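Local coordinates for uncharacterized protein (Pseudomonas aeruginosa UCBPP-PA14, PDB 3FD9) that negatively regulates the type III secretion regulon as an antiactivator, disrupting self-association and DNA binding of the transcriptional activator ExsA until host contact, at residues A[26-36]-A[62-73]. Numbering follows the deposited sequence.
Sequences GIISARQLALL and LALGREEVRQIL
Q32 belongs to a capping box at the start of helix 30-39 and, from the first turn of that helix, also bonds to L64 in the loop leading into helix 66-76; within the ExsD N-terminal domain, segments 30-36 and 66-73 run 15° apart. Within the box Q32 N donates to S29 OG, and S29 N donates to Q32 OE1 over 2.9 Å, lying in the plane of the Q32 side-chain carbonyl, on a lone pair of OE1. With its oxygen fixed this way, the amide presents NE2 to L64 O at 3.0 Å. The acceptor lies nearly in the amide plane, yet NE2 sits 73° out of the carbonyl plane of L64, so it is not aimed at a lone pair. Q32 CG is anti to its own carbonyl carbon (chi1 -69°) and the chain then runs extended, which carries the amide over to L64 and against V69 CG2, 3.7 Å from NE2. L64 N in turn donates to I27 O in a nearly straight bond of 2.9 Å, tying the loops together. The side chains of I28 and L64 lie side by side, pointing the same way, with I28 CD1 against L64 CD1, and L54 of helix 52-60 also packs on L64. The exposed margin is sparser: A63 CB merely rests on G26 O, 3.5 Å away, where G26 ends helix 19-24 in a Schellman motif. The axes of segments 30-36 and 66-73 come no closer than 11.2 Å, and the helices meet through a few methyl contacts. L36 supplies most of them, its CD2 touching V69 CG1 and I72 CG2 and lying 3.9 Å from L73 CD2.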
loop_
_atom_site.group_PDB
_atom_site.type_symbol
_atom_site.label_atom_id
_atom_site.label_comp_id
_atom_site.label_asym_id
_atom_site.label_seq_id
_atom_site.Cartn_x
_atom_site.Cartn_y
_atom_site.Cartn_z
ATOM N N GLY A 26 5.290 0.801 1.643
ATOM C CA GLY A 26 4.797 2.020 1.019
ATOM C C GLY A 26 5.807 3.151 1.075
ATOM O O GLY A 26 5.449 4.323 1.197
ATOM N N ILE A 27 7.083 2.797 0.998
ATOM C CA ILE A 27 8.139 3.794 0.996
ATOM C C ILE A 27 8.374 4.259 -0.434
ATOM O O ILE A 27 8.668 5.432 -0.680
ATOM C CB ILE A 27 9.441 3.225 1.597
ATOM C CG1 ILE A 27 9.207 2.824 3.048
ATOM C CG2 ILE A 27 10.564 4.255 1.554
ATOM C CD1 ILE A 27 8.836 4.004 3.946
ATOM N N ILE A 28 8.225 3.320 -1.367
ATOM C CA ILE A 28 8.437 3.550 -2.788
ATOM C C ILE A 28 7.232 3.010 -3.572
ATOM O O ILE A 28 6.898 1.827 -3.474
ATOM C CB ILE A 28 9.697 2.815 -3.262
ATOM C CG1 ILE A 28 10.879 3.157 -2.360
ATOM C CG2 ILE A 28 10.016 3.162 -4.696
ATOM C CD1 ILE A 28 12.236 2.940 -2.998
ATOM N N SER A 29 6.574 3.864 -4.348
ATOM C CA SER A 29 5.417 3.415 -5.111
ATOM C C SER A 29 5.844 2.539 -6.287
ATOM O O SER A 29 7.014 2.516 -6.654
ATOM C CB SER A 29 4.604 4.607 -5.610
ATOM O OG SER A 29 5.316 5.309 -6.609
ATOM N N ALA A 30 4.896 1.815 -6.873
ATOM C CA ALA A 30 5.187 0.988 -8.038
ATOM C C ALA A 30 5.693 1.869 -9.165
ATOM O O ALA A 30 6.682 1.543 -9.828
ATOM C CB ALA A 30 3.950 0.227 -8.479
ATOM N N ARG A 31 5.005 2.989 -9.375
ATOM C CA ARG A 31 5.403 3.969 -10.375
ATOM C C ARG A 31 6.862 4.381 -10.178
ATOM O O ARG A 31 7.652 4.382 -11.127
ATOM C CB ARG A 31 4.498 5.193 -10.287
ATOM C CG ARG A 31 4.550 6.090 -11.503
ATOM C CD ARG A 31 3.775 7.378 -11.282
ATOM N NE ARG A 31 4.163 8.026 -10.032
ATOM C CZ ARG A 31 5.367 8.543 -9.776
ATOM N NH1 ARG A 31 6.337 8.489 -10.685
ATOM N NH2 ARG A 31 5.608 9.112 -8.598
ATOM N N GLN A 32 7.213 4.737 -8.944
ATOM C CA GLN A 32 8.556 5.240 -8.646
ATOM C C GLN A 32 9.620 4.189 -8.881
ATOM O O GLN A 32 10.641 4.460 -9.514
ATOM C CB GLN A 32 8.652 5.746 -7.216
ATOM C CG GLN A 32 7.856 7.014 -6.989
ATOM C CD GLN A 32 7.798 7.409 -5.533
ATOM O OE1 GLN A 32 7.624 6.561 -4.655
ATOM N NE2 GLN A 32 7.950 8.703 -5.266
ATOM N N LEU A 33 9.375 2.987 -8.375
ATOM C CA LEU A 33 10.313 1.890 -8.557
ATOM C C LEU A 33 10.624 1.649 -10.039
ATOM O O LEU A 33 11.770 1.423 -10.404
ATOM C CB LEU A 33 9.765 0.613 -7.929
ATOM C CG LEU A 33 10.772 -0.525 -7.806
ATOM C CD1 LEU A 33 11.617 -0.311 -6.565
ATOM C CD2 LEU A 33 10.073 -1.863 -7.753
ATOM N N ALA A 34 9.614 1.710 -10.896
ATOM C CA ALA A 34 9.816 1.434 -12.312
ATOM C C ALA A 34 10.781 2.425 -12.941
ATOM O O ALA A 34 11.567 2.072 -13.819
ATOM C CB ALA A 34 8.480 1.444 -13.061
ATOM N N LEU A 35 10.713 3.673 -12.498
ATOM C CA LEU A 35 11.552 4.709 -13.070
ATOM C C LEU A 35 12.976 4.486 -12.599
ATOM O O LEU A 35 13.928 4.564 -13.376
ATOM C CB LEU A 35 11.058 6.081 -12.635
ATOM C CG LEU A 35 11.932 7.269 -13.026
ATOM C CD1 LEU A 35 12.196 7.308 -14.525
ATOM C CD2 LEU A 35 11.286 8.565 -12.540
ATOM N N LEU A 36 13.107 4.195 -11.311
ATOM C CA LEU A 36 14.396 3.911 -10.714
ATOM C C LEU A 36 15.039 2.695 -11.367
ATOM O O LEU A 36 16.232 2.704 -11.637
ATOM C CB LEU A 36 14.257 3.697 -9.209
ATOM C CG LEU A 36 13.776 4.909 -8.414
ATOM C CD1 LEU A 36 13.476 4.526 -6.981
ATOM C CD2 LEU A 36 14.801 6.023 -8.478
ATOM N N LEU A 62 8.891 7.111 5.951
ATOM C CA LEU A 62 8.901 8.361 5.196
ATOM C C LEU A 62 8.957 8.175 3.671
ATOM O O LEU A 62 10.024 8.186 3.064
ATOM C CB LEU A 62 10.033 9.268 5.681
ATOM C CG LEU A 62 9.940 9.670 7.158
ATOM C CD1 LEU A 62 11.141 10.489 7.584
ATOM C CD2 LEU A 62 8.663 10.441 7.423
ATOM N N ALA A 63 7.783 8.036 3.068
ATOM C CA ALA A 63 7.639 7.791 1.639
ATOM C C ALA A 63 8.382 8.798 0.768
ATOM O O ALA A 63 8.401 9.982 1.070
ATOM C CB ALA A 63 6.161 7.788 1.280
ATOM N N LEU A 64 8.962 8.329 -0.332
ATOM C CA LEU A 64 9.668 9.213 -1.255
ATOM C C LEU A 64 8.707 10.071 -2.074
ATOM O O LEU A 64 7.599 9.640 -2.396
ATOM C CB LEU A 64 10.549 8.403 -2.210
ATOM C CG LEU A 64 11.463 7.340 -1.603
ATOM C CD1 LEU A 64 12.384 6.806 -2.671
ATOM C CD2 LEU A 64 12.266 7.917 -0.458
ATOM N N GLY A 65 9.152 11.274 -2.429
ATOM C CA GLY A 65 8.385 12.145 -3.302
ATOM C C GLY A 65 9.179 12.464 -4.550
ATOM O O GLY A 65 10.207 11.845 -4.796
ATOM N N ARG A 66 8.715 13.425 -5.341
ATOM C CA ARG A 66 9.397 13.757 -6.583
ATOM C C ARG A 66 10.869 14.075 -6.359
ATOM O O ARG A 66 11.732 13.604 -7.095
ATOM C CB ARG A 66 8.729 14.945 -7.272
ATOM C CG ARG A 66 7.420 14.639 -7.973
ATOM C CD ARG A 66 7.004 15.835 -8.819
ATOM N NE ARG A 66 7.374 17.098 -8.173
ATOM C CZ ARG A 66 7.618 18.236 -8.821
ATOM N NH1 ARG A 66 7.535 18.278 -10.147
ATOM N NH2 ARG A 66 7.952 19.331 -8.146
ATOM N N GLU A 67 11.147 14.884 -5.340
ATOM C CA GLU A 67 12.498 15.372 -5.099
ATOM C C GLU A 67 13.423 14.261 -4.617
ATOM O O GLU A 67 14.564 14.154 -5.065
ATOM C CB GLU A 67 12.480 16.533 -4.103
ATOM C CG GLU A 67 13.832 17.206 -3.891
ATOM C CD GLU A 67 14.457 17.716 -5.181
ATOM O OE1 GLU A 67 13.747 17.787 -6.204
ATOM O OE2 GLU A 67 15.663 18.044 -5.170
ATOM N N GLU A 68 12.928 13.432 -3.708
ATOM C CA GLU A 68 13.711 12.306 -3.240
ATOM C C GLU A 68 14.111 11.441 -4.425
ATOM O O GLU A 68 15.259 11.018 -4.531
ATOM C CB GLU A 68 12.945 11.490 -2.206
ATOM C CG GLU A 68 12.869 12.139 -0.836
ATOM C CD GLU A 68 12.091 13.447 -0.844
ATOM O OE1 GLU A 68 10.954 13.486 -1.391
ATOM O OE2 GLU A 68 12.621 14.435 -0.287
ATOM N N VAL A 69 13.179 11.184 -5.332
ATOM C CA VAL A 69 13.529 10.417 -6.520
ATOM C C VAL A 69 14.603 11.135 -7.343
ATOM O O VAL A 69 15.616 10.528 -7.707
ATOM C CB VAL A 69 12.318 10.103 -7.409
ATOM C CG1 VAL A 69 12.786 9.497 -8.718
ATOM C CG2 VAL A 69 11.370 9.160 -6.701
ATOM N N ARG A 70 14.397 12.418 -7.630
ATOM C CA ARG A 70 15.365 13.156 -8.435
ATOM C C ARG A 70 16.761 13.108 -7.811
ATOM O O ARG A 70 17.740 12.810 -8.504
ATOM C CB ARG A 70 14.935 14.607 -8.662
ATOM C CG ARG A 70 15.519 15.195 -9.933
ATOM C CD ARG A 70 15.329 16.703 -10.038
ATOM N NE ARG A 70 16.493 17.452 -9.561
ATOM C CZ ARG A 70 16.463 18.312 -8.551
ATOM N NH1 ARG A 70 15.323 18.542 -7.918
ATOM N NH2 ARG A 70 17.565 18.953 -8.182
ATOM N N GLN A 71 16.842 13.393 -6.512
ATOM C CA GLN A 71 18.113 13.404 -5.796
ATOM C C GLN A 71 18.825 12.067 -5.890
ATOM O O GLN A 71 20.039 12.011 -6.076
ATOM C CB GLN A 71 17.918 13.786 -4.333
ATOM C CG GLN A 71 17.749 15.287 -4.111
ATOM C CD GLN A 71 18.985 16.089 -4.502
ATOM O OE1 GLN A 71 20.103 15.785 -4.067
ATOM N NE2 GLN A 71 18.789 17.121 -5.323
ATOM N N ILE A 72 18.069 10.985 -5.765
ATOM C CA ILE A 72 18.630 9.657 -5.956
ATOM C C ILE A 72 19.311 9.575 -7.317
ATOM O O ILE A 72 20.493 9.253 -7.407
ATOM C CB ILE A 72 17.548 8.576 -5.867
ATOM C CG1 ILE A 72 17.040 8.469 -4.435
ATOM C CG2 ILE A 72 18.098 7.243 -6.335
ATOM C CD1 ILE A 72 15.856 7.566 -4.269
ATOM N N LEU A 73 18.564 9.888 -8.373
ATOM C CA LEU A 73 19.104 9.841 -9.729
ATOM C C LEU A 73 20.305 10.769 -9.880
ATOM O O LEU A 73 21.251 10.480 -10.619
ATOM C CB LEU A 73 18.030 10.195 -10.761
ATOM C CG LEU A 73 16.844 9.231 -10.855
ATOM C CD1 LEU A 73 16.045 9.527 -12.098
ATOM C CD2 LEU A 73 17.296 7.781 -10.857
#